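Local coordinates for protein alpha-glucosidase (Pseudoalteromonas sp. K8, PDB 5HQA) that hydrolyses alpha-glucosides as a calcium-binding glycoside hydrolase of family 97, held here with the inhibitor acarbose in its pocket, at residues K265-W270 and K294-F299; G350-G355 and N381-K386; D372-Y377 and H429-N434. One frame throughout, in Å; residues are numbered along the deposited sequence.

Contact 1: residues K265-W270 and K294-F299. With AC1 (4,6-dideoxy-4-{[(1S,4R,5S,6S)-4,5,6-trihydroxy-3-(hydroxymethyl)cyclohex-2-en-1-yl]amino}-alpha-D-glucopyranose), chain B.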
loop_
_atom_site.group_PDB
_atom_site.type_symbol
_atom_site.label_atom_id
_atom_site.label_comp_id
_atom_site.label_asym_id
_atom_site.label_seq_id
_atom_site.Cartn_x
_atom_site.Cartn_y
_atom_site.Cartn_z
ATOM N N LYS A 265 -14.957 -1.887 -9.103
ATOM C CA LYS A 265 -15.299 -0.681 -8.364
ATOM C C LYS A 265 -16.453 -0.966 -7.418
ATOM O O LYS A 265 -17.289 -1.834 -7.683
ATOM C CB LYS A 265 -15.657 0.455 -9.322
ATOM C CG LYS A 265 -14.439 0.967 -10.089
ATOM C CD LYS A 265 -14.844 1.871 -11.243
ATOM C CE LYS A 265 -15.570 1.071 -12.321
ATOM N NZ LYS A 265 -15.664 1.851 -13.576
ATOM N N TYR A 266 -16.492 -0.244 -6.298
ATOM C CA TYR A 266 -17.542 -0.479 -5.319
ATOM C C TYR A 266 -17.991 0.836 -4.705
ATOM O O TYR A 266 -17.312 1.861 -4.801
ATOM C CB TYR A 266 -17.092 -1.472 -4.226
ATOM C CG TYR A 266 -16.038 -0.982 -3.259
ATOM C CD1 TYR A 266 -14.702 -0.877 -3.638
ATOM C CD2 TYR A 266 -16.371 -0.669 -1.948
ATOM C CE1 TYR A 266 -13.729 -0.445 -2.744
ATOM C CE2 TYR A 266 -15.408 -0.241 -1.046
ATOM C CZ TYR A 266 -14.090 -0.129 -1.451
ATOM O OH TYR A 266 -13.141 0.303 -0.555
ATOM N N ILE A 267 -19.177 0.793 -4.098
ATOM C CA ILE A 267 -19.692 1.892 -3.294
ATOM C C ILE A 267 -19.954 1.344 -1.900
ATOM O O ILE A 267 -19.731 0.157 -1.635
ATOM C CB ILE A 267 -20.971 2.491 -3.898
ATOM C CG1 ILE A 267 -22.074 1.426 -3.961
ATOM C CG2 ILE A 267 -20.685 3.085 -5.282
ATOM C CD1 ILE A 267 -23.354 1.910 -4.625
ATOM N N GLY A 268 -20.433 2.185 -0.993
ATOM C CA GLY A 268 -20.667 1.652 0.325
ATOM C C GLY A 268 -21.489 2.528 1.232
ATOM O O GLY A 268 -21.479 3.753 1.103
ATOM N N ILE A 269 -22.229 1.892 2.137
ATOM C CA ILE A 269 -22.782 2.573 3.299
ATOM C C ILE A 269 -21.596 2.773 4.231
ATOM O O ILE A 269 -21.140 1.834 4.893
ATOM C CB ILE A 269 -23.910 1.773 3.951
ATOM C CG1 ILE A 269 -25.081 1.658 2.976
ATOM C CG2 ILE A 269 -24.356 2.424 5.255
ATOM C CD1 ILE A 269 -26.166 0.672 3.405
ATOM N N TRP A 270 -21.043 3.985 4.216
ATOM C CA TRP A 270 -19.699 4.224 4.727
ATOM C C TRP A 270 -19.473 5.709 5.009
ATOM O O TRP A 270 -19.371 6.112 6.170
ATOM C CB TRP A 270 -18.651 3.699 3.735
ATOM C CG TRP A 270 -17.270 3.955 4.232
ATOM C CD1 TRP A 270 -16.643 3.313 5.263
ATOM C CD2 TRP A 270 -16.349 4.950 3.757
ATOM N NE1 TRP A 270 -15.387 3.845 5.458
ATOM C CE2 TRP A 270 -15.185 4.853 4.549
ATOM C CE3 TRP A 270 -16.399 5.917 2.745
ATOM C CZ2 TRP A 270 -14.079 5.685 4.361
ATOM C CZ3 TRP A 270 -15.302 6.745 2.560
ATOM C CH2 TRP A 270 -14.158 6.624 3.364
ATOM N N LYS A 294 -30.385 -2.191 0.034
ATOM C CA LYS A 294 -31.039 -2.418 -1.252
ATOM C C LYS A 294 -30.991 -1.173 -2.124
ATOM O O LYS A 294 -30.846 -1.267 -3.349
ATOM C CB LYS A 294 -32.487 -2.857 -1.040
ATOM C CG LYS A 294 -32.649 -4.274 -0.513
ATOM C CD LYS A 294 -34.122 -4.670 -0.441
ATOM C CE LYS A 294 -34.271 -6.158 -0.150
ATOM N NZ LYS A 294 -35.698 -6.610 -0.095
ATOM N N TYR A 295 -31.127 0.005 -1.511
ATOM C CA TYR A 295 -31.033 1.246 -2.268
ATOM C C TYR A 295 -29.648 1.402 -2.886
ATOM O O TYR A 295 -29.522 1.781 -4.058
ATOM C CB TYR A 295 -31.376 2.427 -1.359
ATOM C CG TYR A 295 -30.943 3.784 -1.868
ATOM C CD1 TYR A 295 -31.728 4.504 -2.761
ATOM C CD2 TYR A 295 -29.759 4.361 -1.424
ATOM C CE1 TYR A 295 -31.333 5.753 -3.216
ATOM C CE2 TYR A 295 -29.353 5.603 -1.870
ATOM C CZ TYR A 295 -30.140 6.298 -2.767
ATOM O OH TYR A 295 -29.722 7.542 -3.200
ATOM N N TYR A 296 -28.596 1.098 -2.122
ATOM C CA TYR A 296 -27.244 1.167 -2.676
ATOM C C TYR A 296 -27.032 0.114 -3.761
ATOM O O TYR A 296 -26.375 0.385 -4.775
ATOM C CB TYR A 296 -26.206 1.011 -1.561
ATOM C CG TYR A 296 -25.845 2.309 -0.864
ATOM C CD1 TYR A 296 -26.756 2.957 -0.036
ATOM C CD2 TYR A 296 -24.586 2.882 -1.031
ATOM C CE1 TYR A 296 -26.423 4.139 0.600
ATOM C CE2 TYR A 296 -24.245 4.069 -0.395
ATOM C CZ TYR A 296 -25.168 4.689 0.416
ATOM O OH TYR A 296 -24.838 5.867 1.048
ATOM N N MET A 297 -27.575 -1.094 -3.572
ATOM C CA MET A 297 -27.416 -2.129 -4.591
ATOM C C MET A 297 -28.097 -1.733 -5.890
ATOM O O MET A 297 -27.566 -1.992 -6.977
ATOM C CB MET A 297 -27.964 -3.464 -4.090
ATOM C CG MET A 297 -27.026 -4.155 -3.116
ATOM S SD MET A 297 -27.868 -5.452 -2.189
ATOM C CE MET A 297 -26.959 -6.863 -2.678
ATOM N N ASP A 298 -29.279 -1.114 -5.798
ATOM C CA ASP A 298 -29.957 -0.622 -6.995
ATOM C C ASP A 298 -29.085 0.384 -7.729
ATOM O O ASP A 298 -28.947 0.328 -8.954
ATOM C CB ASP A 298 -31.300 0.017 -6.630
ATOM C CG ASP A 298 -32.333 -0.998 -6.170
ATOM O OD1 ASP A 298 -32.216 -2.191 -6.533
ATOM O OD2 ASP A 298 -33.279 -0.593 -5.455
ATOM N N PHE A 299 -28.493 1.319 -6.986
ATOM C CA PHE A 299 -27.605 2.306 -7.588
ATOM C C PHE A 299 -26.401 1.630 -8.230
ATOM O O PHE A 299 -26.033 1.941 -9.369
ATOM C CB PHE A 299 -27.163 3.315 -6.520
ATOM C CG PHE A 299 -26.268 4.413 -7.038
ATOM C CD1 PHE A 299 -26.810 5.597 -7.516
ATOM C CD2 PHE A 299 -24.882 4.268 -7.025
ATOM C CE1 PHE A 299 -25.990 6.611 -7.983
ATOM C CE2 PHE A 299 -24.059 5.277 -7.494
ATOM C CZ PHE A 299 -24.617 6.455 -7.974
HETATM C C1 AC1 B . -9.613 6.253 14.165
HETATM O O2 AC1 B . -7.303 6.074 13.561
HETATM C C2 AC1 B . -8.588 5.458 13.371
HETATM C C4A AC1 B . -13.803 2.477 8.734
HETATM C C3 AC1 B . -8.952 5.379 11.912
HETATM O O3 AC1 B . -7.928 4.686 11.177
HETATM C C4 AC1 B . -10.296 4.718 11.757
HETATM N N4A AC1 B . -10.612 4.333 10.345
HETATM C C5 AC1 B . -11.218 5.808 12.281
HETATM O O5 AC1 B . -11.014 5.911 13.751
HETATM C C6 AC1 B . -12.674 5.585 12.014
HETATM C C1B AC1 B . -11.104 2.920 10.169
HETATM C C2B AC1 B . -11.334 2.596 8.548
HETATM O O2B AC1 B . -10.148 2.991 7.858
HETATM C C3B AC1 B . -12.504 3.206 8.064
HETATM O O3B AC1 B . -12.645 3.106 6.625
HETATM O O4 AC1 B . -14.987 3.158 8.367
HETATM C C5B AC1 B . -13.725 2.394 10.174
HETATM C C7B AC1 B . -12.285 2.605 10.901
HETATM C C6B AC1 B . -14.792 1.546 10.886
HETATM O O6B AC1 B . -14.496 0.205 10.647
HETATM O O HOH W 1 -22.399 6.275 2.818
#
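Tyr296 of the helix is met by three consecutive strand residues, Ile267, Gly268 and Ile269. Ile269 comes over one face of the phenol ring: its CG1 stands 3.7 Å from the ring centroid, 14° off the normal, a well-centred CH-pi contact. The carbonyl of Gly268 approaches obliquely, with Gly268 O 3.2 Å from Tyr296 CE2, so the ring rests against bare backbone as well as against a side chain. Ile267 reaches past it toward the helix itself. Its CG1 sits between the backbone N and the carbonyl carbon (chi1 61°), and from there the extended branch carries Ile267 CD1 to 3.4 Å from Tyr296 O. The same methyl touches the edge of Phe299, 3.7 Å from its CD2.

No direct hydrogen bond joins the two segments. Instead the phenol end is linked through water 1, which lies 3.0 Å from Tyr296 OH and accepts from Trp270 N at 3.0 Å. Trp270 is the N-cap of helix 271-274, and its indole points away from Tyr296, into the sugar pocket. There Trp270 NE1 donates to O3B of the acarbose unit AC1 over 3.1 Å, with an N-H...O angle of 147°, and more weakly to its O4. His274 meets the indole ring and Glu311 touches it from a loop, both of them also bound to AC1.

Strand 264-269 thus has a pocket at its C-terminal end and a helix on its flank, the plan of a TIM-type barrel. It runs between strands 307-310 and 527-529, with helix 290-303 packed nearly antiparallel outside. Pro534 of helix 534-538 touches both Tyr296 and Phe299, while Met297 turns to helix 339-349.

Contact 2: residues G350-G355 and N381-K386. With AC1 (4,6-dideoxy-4-{[(1S,4R,5S,6S)-4,5,6-trihydroxy-3-(hydroxymethyl)cyclohex-2-en-1-yl]amino}-alpha-D-glucopyranose), chain B.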
loop_
_atom_site.group_PDB
_atom_site.type_symbol
_atom_site.label_atom_id
_atom_site.label_comp_id
_atom_site.label_asym_id
_atom_site.label_seq_id
_atom_site.Cartn_x
_atom_site.Cartn_y
_atom_site.Cartn_z
ATOM N N GLY A 350 -27.220 -8.756 -9.233
ATOM C CA GLY A 350 -25.857 -8.956 -9.681
ATOM C C GLY A 350 -24.832 -8.118 -8.954
ATOM O O GLY A 350 -23.666 -8.100 -9.361
ATOM N N VAL A 351 -25.234 -7.420 -7.897
ATOM C CA VAL A 351 -24.343 -6.598 -7.088
ATOM C C VAL A 351 -24.051 -7.347 -5.802
ATOM O O VAL A 351 -24.975 -7.823 -5.135
ATOM C CB VAL A 351 -24.980 -5.234 -6.777
ATOM C CG1 VAL A 351 -24.061 -4.425 -5.850
ATOM C CG2 VAL A 351 -25.300 -4.495 -8.067
ATOM N N GLN A 352 -22.785 -7.447 -5.432
ATOM C CA GLN A 352 -22.483 -8.235 -4.251
ATOM C C GLN A 352 -22.427 -7.380 -2.997
ATOM O O GLN A 352 -22.141 -6.182 -3.045
ATOM C CB GLN A 352 -21.177 -8.991 -4.431
ATOM C CG GLN A 352 -21.431 -10.331 -5.072
ATOM C CD GLN A 352 -20.172 -11.050 -5.294
ATOM O OE1 GLN A 352 -19.347 -10.612 -6.087
ATOM N NE2 GLN A 352 -19.973 -12.148 -4.573
ATOM N N LEU A 353 -22.746 -8.009 -1.870
ATOM C CA LEU A 353 -22.443 -7.420 -0.577
ATOM C C LEU A 353 -20.957 -7.597 -0.295
ATOM O O LEU A 353 -20.409 -8.688 -0.489
ATOM C CB LEU A 353 -23.282 -8.084 0.514
ATOM C CG LEU A 353 -23.017 -7.686 1.964
ATOM C CD1 LEU A 353 -23.405 -6.239 2.208
ATOM C CD2 LEU A 353 -23.783 -8.611 2.897
ATOM N N ILE A 354 -20.297 -6.526 0.130
ATOM C CA ILE A 354 -18.909 -6.592 0.569
ATOM C C ILE A 354 -18.924 -6.623 2.092
ATOM O O ILE A 354 -19.541 -5.762 2.730
ATOM C CB ILE A 354 -18.090 -5.414 0.017
ATOM C CG1 ILE A 354 -17.957 -5.566 -1.499
ATOM C CG2 ILE A 354 -16.729 -5.331 0.676
ATOM C CD1 ILE A 354 -17.456 -4.329 -2.189
ATOM N N GLY A 355 -18.290 -7.650 2.674
ATOM C CA GLY A 355 -18.344 -7.850 4.107
ATOM C C GLY A 355 -17.431 -6.897 4.862
ATOM O O GLY A 355 -16.581 -6.212 4.288
ATOM N N ASN A 381 -22.807 -15.516 -0.351
ATOM C CA ASN A 381 -22.340 -15.001 -1.641
ATOM C C ASN A 381 -21.471 -13.741 -1.473
ATOM O O ASN A 381 -21.479 -12.840 -2.317
ATOM C CB ASN A 381 -23.540 -14.737 -2.572
ATOM C CG ASN A 381 -23.136 -14.366 -4.000
ATOM O OD1 ASN A 381 -22.159 -14.895 -4.545
ATOM N ND2 ASN A 381 -23.896 -13.440 -4.612
ATOM N N VAL A 382 -20.717 -13.650 -0.378
ATOM C CA VAL A 382 -19.802 -12.533 -0.139
ATOM C C VAL A 382 -18.402 -12.965 -0.567
ATOM O O VAL A 382 -17.870 -13.955 -0.051
ATOM C CB VAL A 382 -19.825 -12.090 1.334
ATOM C CG1 VAL A 382 -18.698 -11.088 1.624
ATOM C CG2 VAL A 382 -21.190 -11.483 1.691
ATOM N N SER A 383 -17.802 -12.225 -1.509
ATOM C CA SER A 383 -16.490 -12.557 -2.057
ATOM C C SER A 383 -15.357 -11.651 -1.592
ATOM O O SER A 383 -14.191 -12.021 -1.763
ATOM C CB SER A 383 -16.524 -12.511 -3.590
ATOM O OG SER A 383 -17.322 -13.554 -4.106
ATOM N N GLN A 384 -15.654 -10.469 -1.048
ATOM C CA GLN A 384 -14.637 -9.543 -0.563
ATOM C C GLN A 384 -15.034 -9.081 0.827
ATOM O O GLN A 384 -16.221 -8.862 1.092
ATOM C CB GLN A 384 -14.469 -8.323 -1.489
ATOM C CG GLN A 384 -14.064 -8.698 -2.909
ATOM C CD GLN A 384 -13.972 -7.507 -3.879
ATOM O OE1 GLN A 384 -14.446 -6.396 -3.589
ATOM N NE2 GLN A 384 -13.360 -7.751 -5.052
ATOM N N VAL A 385 -14.047 -8.945 1.712
ATOM C CA VAL A 385 -14.266 -8.502 3.086
ATOM C C VAL A 385 -13.243 -7.427 3.421
ATOM O O VAL A 385 -12.044 -7.600 3.168
ATOM C CB VAL A 385 -14.173 -9.670 4.089
ATOM C CG1 VAL A 385 -14.229 -9.160 5.528
ATOM C CG2 VAL A 385 -15.300 -10.672 3.832
ATOM N N LYS A 386 -13.724 -6.307 3.961
ATOM C CA LYS A 386 -12.872 -5.267 4.517
ATOM C C LYS A 386 -12.689 -5.551 6.001
ATOM O O LYS A 386 -13.676 -5.688 6.728
ATOM C CB LYS A 386 -13.507 -3.892 4.305
ATOM C CG LYS A 386 -12.774 -2.735 4.950
ATOM C CD LYS A 386 -13.513 -1.429 4.653
ATOM C CE LYS A 386 -12.897 -0.259 5.404
ATOM N NZ LYS A 386 -13.691 0.966 5.186
HETATM C C1 AC1 B . -9.613 6.253 14.165
HETATM O O2 AC1 B . -7.303 6.074 13.561
HETATM C C2 AC1 B . -8.588 5.458 13.371
HETATM C C4A AC1 B . -13.803 2.477 8.734
HETATM C C3 AC1 B . -8.952 5.379 11.912
HETATM O O3 AC1 B . -7.928 4.686 11.177
HETATM C C4 AC1 B . -10.296 4.718 11.757
HETATM N N4A AC1 B . -10.612 4.333 10.345
HETATM C C5 AC1 B . -11.218 5.808 12.281
HETATM O O5 AC1 B . -11.014 5.911 13.751
HETATM C C6 AC1 B . -12.674 5.585 12.014
HETATM C C1B AC1 B . -11.104 2.920 10.169
HETATM C C2B AC1 B . -11.334 2.596 8.548
HETATM O O2B AC1 B . -10.148 2.991 7.858
HETATM C C3B AC1 B . -12.504 3.206 8.064
HETATM O O3B AC1 B . -12.645 3.106 6.625
HETATM O O4 AC1 B . -14.987 3.158 8.367
HETATM C C5B AC1 B . -13.725 2.394 10.174
HETATM C C7B AC1 B . -12.285 2.605 10.901
HETATM C C6B AC1 B . -14.792 1.546 10.886
HETATM O O6B AC1 B . -14.496 0.205 10.647
HETATM O O HOH W 2 -18.326 -9.547 -2.048
HETATM O O HOH W 3 -23.412 -10.826 -2.085
#
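Asn381 O is gripped twice: Gln352 NE2 donates to it over 2.8 Å, from above the carbonyl plane, and water 3, which in turn accepts from Leu353 N, donates to it. The second N-H of the same amide goes to Ser383 OG at 3.0 Å. Both acceptors lie close to the plane of the Gln352 amide, so the pair of bonds fixes its rotation. A leucine here would probably leave Ser383 OG and Asn381 O each without this donor and the turn after the helix less firmly held. Asn381, with positive phi, closes helix 363-379 as the C-prime residue of a Schellman motif.

Further on, the strands pair in parallel. Gly355 N donates to Gln384 O and Lys386 N to Gly355 O, each at 2.9 Å; before that, water 2 bridges Leu353 O and Ser383 N. Lys386, fully extended, carries its NZ to O3B of AC1 at 2.8 Å, and there it also forms a salt bridge with Glu311.

The contact closes a beta-alpha-beta unit in the barrel: strand 307-310 flanks one side, strand 432-435 the other, and Tyr377 of helix 363-379 packs on Val382 and Val385.

Contact 3: residues D372-Y377 and H429-N434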
loop_
_atom_site.group_PDB
_atom_site.type_symbol
_atom_site.label_atom_id
_atom_site.label_comp_id
_atom_site.label_asym_id
_atom_site.label_seq_id
_atom_site.Cartn_x
_atom_site.Cartn_y
_atom_site.Cartn_z
ATOM N N ASP A 372 -16.427 -19.187 11.703
ATOM C CA ASP A 372 -17.870 -19.023 11.554
ATOM C C ASP A 372 -18.209 -17.792 10.715
ATOM O O ASP A 372 -19.172 -17.808 9.935
ATOM C CB ASP A 372 -18.531 -18.924 12.930
ATOM C CG ASP A 372 -18.463 -20.231 13.713
ATOM O OD1 ASP A 372 -18.294 -21.302 13.093
ATOM O OD2 ASP A 372 -18.592 -20.185 14.955
ATOM N N ALA A 373 -17.437 -16.711 10.871
ATOM C CA ALA A 373 -17.714 -15.484 10.130
ATOM C C ALA A 373 -17.536 -15.693 8.629
ATOM O O ALA A 373 -18.368 -15.248 7.830
ATOM C CB ALA A 373 -16.807 -14.356 10.628
ATOM N N PHE A 374 -16.459 -16.373 8.228
ATOM C CA PHE A 374 -16.226 -16.590 6.804
ATOM C C PHE A 374 -17.189 -17.626 6.238
ATOM O O PHE A 374 -17.601 -17.517 5.078
ATOM C CB PHE A 374 -14.768 -17.005 6.556
ATOM C CG PHE A 374 -13.785 -15.851 6.615
ATOM C CD1 PHE A 374 -14.148 -14.587 6.181
ATOM C CD2 PHE A 374 -12.496 -16.039 7.101
ATOM C CE1 PHE A 374 -13.250 -13.524 6.235
ATOM C CE2 PHE A 374 -11.592 -14.979 7.158
ATOM C CZ PHE A 374 -11.976 -13.719 6.727
ATOM N N ALA A 375 -17.572 -18.622 7.040
ATOM C CA ALA A 375 -18.591 -19.564 6.590
ATOM C C ALA A 375 -19.902 -18.846 6.305
ATOM O O ALA A 375 -20.565 -19.123 5.297
ATOM C CB ALA A 375 -18.794 -20.662 7.631
ATOM N N LEU A 376 -20.290 -17.916 7.180
ATOM C CA LEU A 376 -21.501 -17.136 6.945
ATOM C C LEU A 376 -21.388 -16.344 5.650
ATOM O O LEU A 376 -22.314 -16.325 4.831
ATOM C CB LEU A 376 -21.759 -16.198 8.125
ATOM C CG LEU A 376 -22.847 -15.145 7.889
ATOM C CD1 LEU A 376 -24.199 -15.799 7.628
ATOM C CD2 LEU A 376 -22.931 -14.182 9.069
ATOM N N TYR A 377 -20.245 -15.693 5.445
ATOM C CA TYR A 377 -20.073 -14.891 4.244
ATOM C C TYR A 377 -20.041 -15.760 2.991
ATOM O O TYR A 377 -20.643 -15.399 1.970
ATOM C CB TYR A 377 -18.809 -14.054 4.373
ATOM C CG TYR A 377 -19.047 -12.720 5.037
ATOM C CD1 TYR A 377 -20.332 -12.191 5.153
ATOM C CD2 TYR A 377 -17.986 -11.981 5.534
ATOM C CE1 TYR A 377 -20.544 -10.950 5.749
ATOM C CE2 TYR A 377 -18.186 -10.749 6.124
ATOM C CZ TYR A 377 -19.456 -10.236 6.233
ATOM O OH TYR A 377 -19.615 -8.997 6.825
ATOM N N HIS A 429 -12.212 -19.822 1.622
ATOM C CA HIS A 429 -13.613 -19.511 1.352
ATOM C C HIS A 429 -13.802 -18.735 0.055
ATOM O O HIS A 429 -14.906 -18.244 -0.208
ATOM C CB HIS A 429 -14.203 -18.722 2.524
ATOM C CG HIS A 429 -14.162 -19.465 3.820
ATOM N ND1 HIS A 429 -13.033 -19.523 4.608
ATOM C CD2 HIS A 429 -15.102 -20.206 4.454
ATOM C CE1 HIS A 429 -13.283 -20.257 5.677
ATOM N NE2 HIS A 429 -14.533 -20.678 5.611
ATOM N N LYS A 430 -12.745 -18.621 -0.754
ATOM C CA LYS A 430 -12.731 -17.784 -1.958
ATOM C C LYS A 430 -13.137 -16.345 -1.638
ATOM O O LYS A 430 -13.902 -15.708 -2.369
ATOM C CB LYS A 430 -13.596 -18.388 -3.065
ATOM C CG LYS A 430 -12.995 -19.695 -3.604
ATOM C CD LYS A 430 -13.795 -20.274 -4.767
ATOM C CE LYS A 430 -13.235 -21.629 -5.213
ATOM N NZ LYS A 430 -11.763 -21.702 -4.996
ATOM N N ILE A 431 -12.586 -15.817 -0.544
ATOM C CA ILE A 431 -12.822 -14.444 -0.110
ATOM C C ILE A 431 -11.511 -13.670 -0.202
ATOM O O ILE A 431 -10.458 -14.171 0.214
ATOM C CB ILE A 431 -13.399 -14.406 1.317
ATOM C CG1 ILE A 431 -14.826 -14.981 1.315
ATOM C CG2 ILE A 431 -13.343 -12.992 1.901
ATOM C CD1 ILE A 431 -15.428 -15.138 2.692
ATOM N N SER A 432 -11.578 -12.459 -0.758
ATOM C CA SER A 432 -10.459 -11.530 -0.821
ATOM C C SER A 432 -10.563 -10.509 0.303
ATOM O O SER A 432 -11.662 -10.170 0.749
ATOM C CB SER A 432 -10.423 -10.810 -2.170
ATOM O OG SER A 432 -10.199 -11.748 -3.210
ATOM N N ILE A 433 -9.404 -10.000 0.736
ATOM C CA ILE A 433 -9.289 -9.206 1.954
ATOM C C ILE A 433 -8.740 -7.826 1.617
ATOM O O ILE A 433 -7.735 -7.704 0.904
ATOM C CB ILE A 433 -8.401 -9.903 3.000
ATOM C CG1 ILE A 433 -9.063 -11.199 3.473
ATOM C CG2 ILE A 433 -8.150 -8.987 4.195
ATOM C CD1 ILE A 433 -10.414 -10.977 4.158
ATOM N N ASN A 434 -9.406 -6.798 2.145
ATOM C CA ASN A 434 -8.987 -5.399 2.091
ATOM C C ASN A 434 -8.737 -4.975 3.535
ATOM O O ASN A 434 -9.690 -4.820 4.304
ATOM C CB ASN A 434 -10.088 -4.565 1.420
ATOM C CG ASN A 434 -9.944 -3.066 1.642
ATOM O OD1 ASN A 434 -8.885 -2.566 2.027
ATOM N ND2 ASN A 434 -11.028 -2.334 1.368
#
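Phe374 and His429 meet through the root of one side chain and the ring of the other. Phe374 CB stands 3.6 Å from the centroid of the imidazole and 6° off its normal, a CH-pi contact straight over the face. The two rings themselves are not stacked: their centroids are 5.7 Å apart and their planes are turned 43° against each other. The backbone just beyond also lies near the imidazole, with Ala375 N oblique to it at 3.9 Å from His429 CD2.

With its CG anti to the carbonyl carbon, Phe374 sends its phenyl ring on past the imidazole toward the strand, where two isoleucine methyls meet it obliquely at different points. Ile431 CD1 touches near the root, 3.8 Å from Phe374 CD1, and Ile433 CD1 reaches the far end, 4.1 Å from Phe374 CZ, its side chain running at about a right angle to that of Phe374. The methyl of Ile431 serves a second helix residue as well: it lies 3.9 Å from Tyr377 CB, wedged between two side chains one helical turn apart. The Tyr377 ring leads off from there to a hydrogen bond between its OH and His356 N.

His429 sits where helix 413-428 gives way to strand 432-435, and Lys430 is the C-prime residue of the Schellman motif that ends that helix. Across the contact itself there is no hydrogen bond, so helix 363-379 is held to this turn by apolar packing and one CH-pi contact. The imidazole keeps its polar link elsewhere, from ND1 to Leu425 O, consistent with a proton on ND1 and a ring whose rotation is fixed.

Overall arrangement
From the N terminus, contact 1 closes the first loop, bringing helix 290-303 back against strand 264-269, and is complete before the others begin. Contact 2 then joins strands 352-358 and 384-388 across the intervening helix 363-379. Contact 3 starts from that helix, inside the span of contact 2, and ends beyond it at strand 432-435, so the two cross along the chain. Ser383 and Val385 of contact 2 probably hydrogen-bond Ser432 of contact 3, and Tyr377 packs on Gly355 and Val385. Contacts 1 and 2 meet where Met297 touches Val351, and both reach AC1. All three tie helices or strands to one parallel barrel sheet.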